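Prolyl 4-hydroxylase (Paramecium bursaria Chlorella virus 1, PDB 5C5T) probably hydroxylates proline residues of collagen-like sequences, as a 2-oxoglutarate- and iron-dependent dioxygenase. Local coordinates at residues Y119-Q133 against V212-A226. Sequence-based numbering, arbitrary orientation.
Sequences YNFEDVQVARYKPGQ and VKSGEKIIANQWIRA. With AKG (2-oxoglutaric acid), chain C.
Backbone hydrogen bonds join Q125, A127 and Y129 to N221, I219 and K217 in an antiparallel pair of strands. The pairing slips by one residue before it resumes at F121 and N120, opposite I224 and R225. Q222 spans this irregularity: its chain bends at chi2 (64°), NE2 donates to E122 O at 2.9 Å, and OE1 bonds to Q102. The same NE2 and E122 N approach W223 O from opposite faces of its carbonyl plane.

Two salt bridges lie near the two ends of the pair, on different faces of the sheet. R128 grips E216 side-on, NE and NH2 both meeting OE1, with NE at 2.8 Å; E216 OE2 turns to K162. R225 NE reaches E122 OE1 at 3.0 Å from above the carboxylate plane; R153 also meets that oxygen, and R225 NH1 bonds to D151 O.

Y129, K217, I219 and N221 line the 2-oxoglutarate pocket, where T172 also bonds the ligand. Extended K217 places NZ 2.7 Å from AKG O4, while Y129 OH lies 2.7 Å from AKG O3. N221 ND2 donates to Q125 OE1 at 3.1 Å and weakly to AKG O1.

Within this double-stranded beta-helix fold, strand 153-160 flanks 217-225, strand 86-89 flanks 120-129, and helix 96-109 packs against Y119, F121 and V124.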
loop_
_atom_site.group_PDB
_atom_site.type_symbol
_atom_site.label_atom_id
_atom_site.label_comp_id
_atom_site.label_asym_id
_atom_site.label_seq_id
_atom_site.Cartn_x
_atom_site.Cartn_y
_atom_site.Cartn_z
ATOM N N TYR A 119 12.391 -4.122 11.507
ATOM C CA TYR A 119 12.106 -3.545 10.209
ATOM C C TYR A 119 12.358 -2.047 10.194
ATOM O O TYR A 119 12.601 -1.441 11.255
ATOM C CB TYR A 119 10.653 -3.822 9.805
ATOM C CG TYR A 119 9.678 -3.260 10.773
ATOM C CD1 TYR A 119 9.288 -3.981 11.893
ATOM C CD2 TYR A 119 9.171 -1.999 10.605
ATOM C CE1 TYR A 119 8.384 -3.452 12.772
ATOM C CE2 TYR A 119 8.280 -1.470 11.490
ATOM C CZ TYR A 119 7.891 -2.215 12.560
ATOM O OH TYR A 119 6.989 -1.686 13.440
ATOM N N ASN A 120 12.307 -1.472 8.985
ATOM C CA ASN A 120 12.325 -0.034 8.765
ATOM C C ASN A 120 11.103 0.388 7.987
ATOM O O ASN A 120 10.595 -0.384 7.161
ATOM C CB ASN A 120 13.538 0.404 7.956
ATOM C CG ASN A 120 14.809 0.259 8.690
ATOM O OD1 ASN A 120 15.770 -0.344 8.185
ATOM N ND2 ASN A 120 14.856 0.822 9.889
ATOM N N PHE A 121 10.643 1.615 8.215
ATOM C CA PHE A 121 9.625 2.246 7.376
ATOM C C PHE A 121 10.265 3.013 6.207
ATOM O O PHE A 121 11.086 3.959 6.412
ATOM C CB PHE A 121 8.794 3.251 8.166
ATOM C CG PHE A 121 7.803 2.646 9.134
ATOM C CD1 PHE A 121 7.009 1.584 8.787
ATOM C CD2 PHE A 121 7.662 3.177 10.402
ATOM C CE1 PHE A 121 6.060 1.071 9.715
ATOM C CE2 PHE A 121 6.741 2.671 11.296
ATOM C CZ PHE A 121 5.962 1.623 10.958
ATOM N N GLU A 122 9.846 2.701 4.985
ATOM C CA GLU A 122 10.142 3.566 3.836
ATOM C C GLU A 122 9.428 4.923 3.969
ATOM O O GLU A 122 8.399 5.033 4.649
ATOM C CB GLU A 122 9.681 2.838 2.559
ATOM C CG GLU A 122 10.165 3.434 1.253
ATOM C CD GLU A 122 10.197 2.419 0.100
ATOM O OE1 GLU A 122 9.999 1.211 0.339
ATOM O OE2 GLU A 122 10.522 2.845 -1.030
ATOM N N ASP A 123 9.960 5.965 3.338
ATOM C CA ASP A 123 9.184 7.201 3.183
ATOM C C ASP A 123 7.828 6.882 2.551
ATOM O O ASP A 123 7.752 6.107 1.609
ATOM C CB ASP A 123 9.909 8.190 2.300
ATOM C CG ASP A 123 11.165 8.754 2.932
ATOM O OD1 ASP A 123 11.428 8.492 4.117
ATOM O OD2 ASP A 123 11.898 9.461 2.209
ATOM N N VAL A 124 6.763 7.546 3.001
ATOM C CA VAL A 124 5.442 7.297 2.445
ATOM C C VAL A 124 5.316 7.937 1.044
ATOM O O VAL A 124 5.783 9.061 0.811
ATOM C CB VAL A 124 4.359 7.834 3.402
ATOM C CG1 VAL A 124 2.996 7.877 2.769
ATOM C CG2 VAL A 124 4.330 7.020 4.687
ATOM N N GLN A 125 4.692 7.178 0.130
ATOM C CA GLN A 125 4.351 7.617 -1.211
ATOM C C GLN A 125 2.852 7.866 -1.288
ATOM O O GLN A 125 2.044 7.052 -0.792
ATOM C CB GLN A 125 4.738 6.574 -2.236
ATOM C CG GLN A 125 4.469 6.930 -3.684
ATOM C CD GLN A 125 4.412 5.689 -4.547
ATOM O OE1 GLN A 125 3.408 4.982 -4.562
ATOM N NE2 GLN A 125 5.479 5.427 -5.280
ATOM N N VAL A 126 2.452 8.996 -1.884
ATOM C CA VAL A 126 1.040 9.196 -2.248
ATOM C C VAL A 126 0.938 9.147 -3.780
ATOM O O VAL A 126 1.730 9.789 -4.483
ATOM C CB VAL A 126 0.475 10.529 -1.650
ATOM C CG1 VAL A 126 -0.913 10.877 -2.235
ATOM C CG2 VAL A 126 0.451 10.443 -0.092
ATOM N N ALA A 127 -0.010 8.357 -4.303
ATOM C CA ALA A 127 -0.182 8.209 -5.722
ATOM C C ALA A 127 -1.612 8.490 -6.133
ATOM O O ALA A 127 -2.541 8.221 -5.375
ATOM C CB ALA A 127 0.190 6.758 -6.176
ATOM N N ARG A 128 -1.769 8.953 -7.372
ATOM C CA ARG A 128 -3.075 9.320 -7.918
ATOM C C ARG A 128 -3.291 8.711 -9.288
ATOM O O ARG A 128 -2.379 8.666 -10.119
ATOM C CB ARG A 128 -3.210 10.846 -8.022
ATOM C CG ARG A 128 -4.533 11.318 -8.708
ATOM C CD ARG A 128 -4.788 12.798 -8.385
ATOM N NE ARG A 128 -6.059 13.307 -8.927
ATOM C CZ ARG A 128 -6.167 13.843 -10.136
ATOM N NH1 ARG A 128 -5.108 13.893 -10.937
ATOM N NH2 ARG A 128 -7.341 14.304 -10.556
ATOM N N TYR A 129 -4.521 8.241 -9.489
ATOM C CA TYR A 129 -5.011 7.698 -10.733
ATOM C C TYR A 129 -6.181 8.535 -11.276
ATOM O O TYR A 129 -7.214 8.681 -10.600
ATOM C CB TYR A 129 -5.522 6.281 -10.552
ATOM C CG TYR A 129 -4.572 5.273 -9.996
ATOM C CD1 TYR A 129 -3.779 4.507 -10.808
ATOM C CD2 TYR A 129 -4.480 5.082 -8.628
ATOM C CE1 TYR A 129 -2.914 3.547 -10.281
ATOM C CE2 TYR A 129 -3.636 4.119 -8.093
ATOM C CZ TYR A 129 -2.856 3.367 -8.931
ATOM O OH TYR A 129 -2.019 2.428 -8.406
ATOM N N LYS A 130 -5.994 9.064 -12.481
ATOM C CA LYS A 130 -7.068 9.632 -13.268
ATOM C C LYS A 130 -7.826 8.575 -14.062
ATOM O O LYS A 130 -7.373 7.438 -14.230
ATOM C CB LYS A 130 -6.482 10.657 -14.232
ATOM C CG LYS A 130 -5.886 11.828 -13.570
ATOM C CD LYS A 130 -5.312 12.796 -14.609
ATOM C CE LYS A 130 -6.425 13.473 -15.416
ATOM N NZ LYS A 130 -6.037 13.777 -16.830
ATOM N N PRO A 131 -9.014 8.928 -14.570
ATOM C CA PRO A 131 -9.668 7.941 -15.420
ATOM C C PRO A 131 -8.733 7.386 -16.526
ATOM O O PRO A 131 -8.022 8.126 -17.184
ATOM C CB PRO A 131 -10.831 8.751 -16.003
ATOM C CG PRO A 131 -11.212 9.608 -14.895
ATOM C CD PRO A 131 -9.860 10.127 -14.426
ATOM N N GLY A 132 -8.708 6.076 -16.685
ATOM C CA GLY A 132 -7.859 5.437 -17.655
ATOM C C GLY A 132 -6.557 4.931 -17.051
ATOM O O GLY A 132 -5.826 4.168 -17.711
ATOM N N GLN A 133 -6.255 5.385 -15.829
ATOM C CA GLN A 133 -4.977 5.064 -15.192
ATOM C C GLN A 133 -5.118 3.816 -14.308
ATOM O O GLN A 133 -6.202 3.474 -13.832
ATOM C CB GLN A 133 -4.450 6.266 -14.411
ATOM C CG GLN A 133 -4.042 7.400 -15.347
ATOM C CD GLN A 133 -3.193 8.443 -14.704
ATOM O OE1 GLN A 133 -3.506 8.950 -13.655
ATOM N NE2 GLN A 133 -2.084 8.768 -15.343
ATOM N N VAL A 212 -9.248 2.997 -13.386
ATOM C CA VAL A 212 -10.278 3.902 -12.891
ATOM C C VAL A 212 -11.146 4.264 -14.084
ATOM O O VAL A 212 -10.632 4.686 -15.116
ATOM C CB VAL A 212 -9.687 5.130 -12.246
ATOM C CG1 VAL A 212 -10.781 6.194 -11.950
ATOM C CG2 VAL A 212 -8.961 4.716 -10.967
ATOM N N LYS A 213 -12.457 4.130 -13.920
ATOM C CA LYS A 213 -13.390 4.465 -15.001
ATOM C C LYS A 213 -13.974 5.856 -14.821
ATOM O O LYS A 213 -14.233 6.574 -15.802
ATOM C CB LYS A 213 -14.520 3.459 -15.054
ATOM C CG LYS A 213 -14.087 2.071 -15.375
ATOM C CD LYS A 213 -15.302 1.179 -15.277
ATOM C CE LYS A 213 -14.965 -0.258 -15.061
ATOM N NZ LYS A 213 -16.220 -1.061 -15.142
ATOM N N SER A 214 -14.192 6.238 -13.574
ATOM C CA SER A 214 -14.748 7.550 -13.339
ATOM C C SER A 214 -14.329 8.098 -11.974
ATOM O O SER A 214 -14.123 7.367 -10.996
ATOM C CB SER A 214 -16.270 7.532 -13.468
ATOM O OG SER A 214 -16.861 6.925 -12.355
ATOM N N GLY A 215 -14.122 9.396 -11.932
ATOM C CA GLY A 215 -13.672 10.021 -10.706
ATOM C C GLY A 215 -12.173 9.940 -10.622
ATOM O O GLY A 215 -11.497 10.035 -11.644
ATOM N N GLU A 216 -11.668 9.778 -9.399
ATOM C CA GLU A 216 -10.252 9.629 -9.183
ATOM C C GLU A 216 -9.986 8.731 -7.996
ATOM O O GLU A 216 -10.878 8.433 -7.175
ATOM C CB GLU A 216 -9.609 11.006 -8.975
ATOM C CG GLU A 216 -10.026 11.640 -7.666
ATOM C CD GLU A 216 -9.754 13.128 -7.616
ATOM O OE1 GLU A 216 -8.577 13.536 -7.713
ATOM O OE2 GLU A 216 -10.735 13.891 -7.478
ATOM N N LYS A 217 -8.757 8.227 -7.960
ATOM C CA LYS A 217 -8.330 7.332 -6.892
ATOM C C LYS A 217 -6.991 7.859 -6.354
ATOM O O LYS A 217 -6.065 8.090 -7.136
ATOM C CB LYS A 217 -8.187 5.890 -7.399
ATOM C CG LYS A 217 -7.526 4.889 -6.446
ATOM C CD LYS A 217 -7.502 3.522 -7.125
ATOM C CE LYS A 217 -6.753 2.492 -6.303
ATOM N NZ LYS A 217 -6.606 1.225 -7.052
ATOM N N ILE A 218 -6.910 8.040 -5.046
ATOM C CA ILE A 218 -5.674 8.478 -4.395
ATOM C C ILE A 218 -5.381 7.507 -3.237
ATOM O O ILE A 218 -6.277 7.248 -2.413
ATOM C CB ILE A 218 -5.759 9.941 -3.917
ATOM C CG1 ILE A 218 -6.263 10.838 -5.047
ATOM C CG2 ILE A 218 -4.403 10.365 -3.382
ATOM C CD1 ILE A 218 -6.363 12.290 -4.671
ATOM N N ILE A 219 -4.140 6.993 -3.197
ATOM C CA ILE A 219 -3.665 6.118 -2.146
ATOM C C ILE A 219 -2.395 6.663 -1.469
ATOM O O ILE A 219 -1.632 7.476 -2.037
ATOM C CB ILE A 219 -3.404 4.719 -2.732
ATOM C CG1 ILE A 219 -2.310 4.779 -3.779
ATOM C CG2 ILE A 219 -4.717 4.155 -3.262
ATOM C CD1 ILE A 219 -1.915 3.417 -4.321
ATOM N N ALA A 220 -2.164 6.195 -0.246
ATOM C CA ALA A 220 -0.901 6.324 0.485
ATOM C C ALA A 220 -0.291 4.942 0.755
ATOM O O ALA A 220 -0.960 4.036 1.257
ATOM C CB ALA A 220 -1.111 7.082 1.765
ATOM N N ASN A 221 0.943 4.759 0.274
ATOM C CA ASN A 221 1.690 3.501 0.451
ATOM C C ASN A 221 2.739 3.618 1.501
ATOM O O ASN A 221 3.674 4.427 1.385
ATOM C CB ASN A 221 2.384 3.077 -0.861
ATOM C CG ASN A 221 1.438 2.516 -1.870
ATOM O OD1 ASN A 221 0.703 1.595 -1.597
ATOM N ND2 ASN A 221 1.506 3.042 -3.095
ATOM N N GLN A 222 2.591 2.809 2.539
ATOM C CA GLN A 222 3.638 2.646 3.589
ATOM C C GLN A 222 4.296 1.274 3.417
ATOM O O GLN A 222 3.713 0.267 3.760
ATOM C CB GLN A 222 3.056 2.790 4.985
ATOM C CG GLN A 222 4.074 2.518 6.093
ATOM C CD GLN A 222 5.234 3.514 6.106
ATOM O OE1 GLN A 222 5.115 4.614 6.644
ATOM N NE2 GLN A 222 6.326 3.163 5.450
ATOM N N TRP A 223 5.493 1.243 2.862
ATOM C CA TRP A 223 6.226 -0.007 2.708
ATOM C C TRP A 223 7.105 -0.239 3.952
ATOM O O TRP A 223 7.611 0.679 4.568
ATOM C CB TRP A 223 7.039 -0.045 1.364
ATOM C CG TRP A 223 6.152 -0.221 0.146
ATOM C CD1 TRP A 223 5.412 -1.329 -0.150
ATOM C CD2 TRP A 223 5.894 0.725 -0.911
ATOM N NE1 TRP A 223 4.713 -1.130 -1.309
ATOM C CE2 TRP A 223 4.990 0.120 -1.799
ATOM C CE3 TRP A 223 6.326 2.036 -1.184
ATOM C CZ2 TRP A 223 4.490 0.775 -2.954
ATOM C CZ3 TRP A 223 5.850 2.681 -2.340
ATOM C CH2 TRP A 223 4.921 2.051 -3.208
ATOM N N ILE A 224 7.246 -1.519 4.273
ATOM C CA ILE A 224 7.957 -2.076 5.420
ATOM C C ILE A 224 9.124 -2.907 4.863
ATOM O O ILE A 224 8.913 -3.854 4.088
ATOM C CB ILE A 224 6.967 -2.915 6.265
ATOM C CG1 ILE A 224 5.791 -2.006 6.681
ATOM C CG2 ILE A 224 7.658 -3.550 7.531
ATOM C CD1 ILE A 224 4.476 -2.696 6.839
ATOM N N ARG A 225 10.326 -2.508 5.223
ATOM C CA ARG A 225 11.546 -3.114 4.733
ATOM C C ARG A 225 12.397 -3.892 5.747
ATOM O O ARG A 225 12.484 -3.539 6.917
ATOM C CB ARG A 225 12.461 -2.036 4.155
ATOM C CG ARG A 225 11.965 -1.526 2.831
ATOM C CD ARG A 225 13.060 -0.825 2.141
ATOM N NE ARG A 225 12.604 -0.201 0.925
ATOM C CZ ARG A 225 12.959 -0.555 -0.307
ATOM N NH1 ARG A 225 13.768 -1.584 -0.524
ATOM N NH2 ARG A 225 12.475 0.133 -1.332
ATOM N N ALA A 226 12.996 -4.971 5.275
ATOM C CA ALA A 226 14.016 -5.682 6.040
ATOM C C ALA A 226 15.210 -4.756 6.355
ATOM O O ALA A 226 15.470 -3.784 5.630
ATOM C CB ALA A 226 14.493 -6.937 5.266
HETATM C C1 AKG C . 1.366 -0.031 -5.511
HETATM O O1 AKG C . 1.450 1.235 -5.515
HETATM O O2 AKG C . 2.424 -0.705 -5.398
HETATM C C2 AKG C . 0.042 -0.697 -5.760
HETATM O O5 AKG C . 0.050 -1.865 -6.040
HETATM C C3 AKG C . -1.259 0.117 -5.668
HETATM C C4 AKG C . -2.484 -0.744 -5.840
HETATM C C5 AKG C . -3.720 0.068 -6.132
HETATM O O3 AKG C . -3.620 1.208 -6.665
HETATM O O4 AKG C . -4.853 -0.404 -5.813
HETATM O O HOH W 1 15.784 -1.198 5.212
HETATM O O HOH W 2 6.410 3.651 1.743
#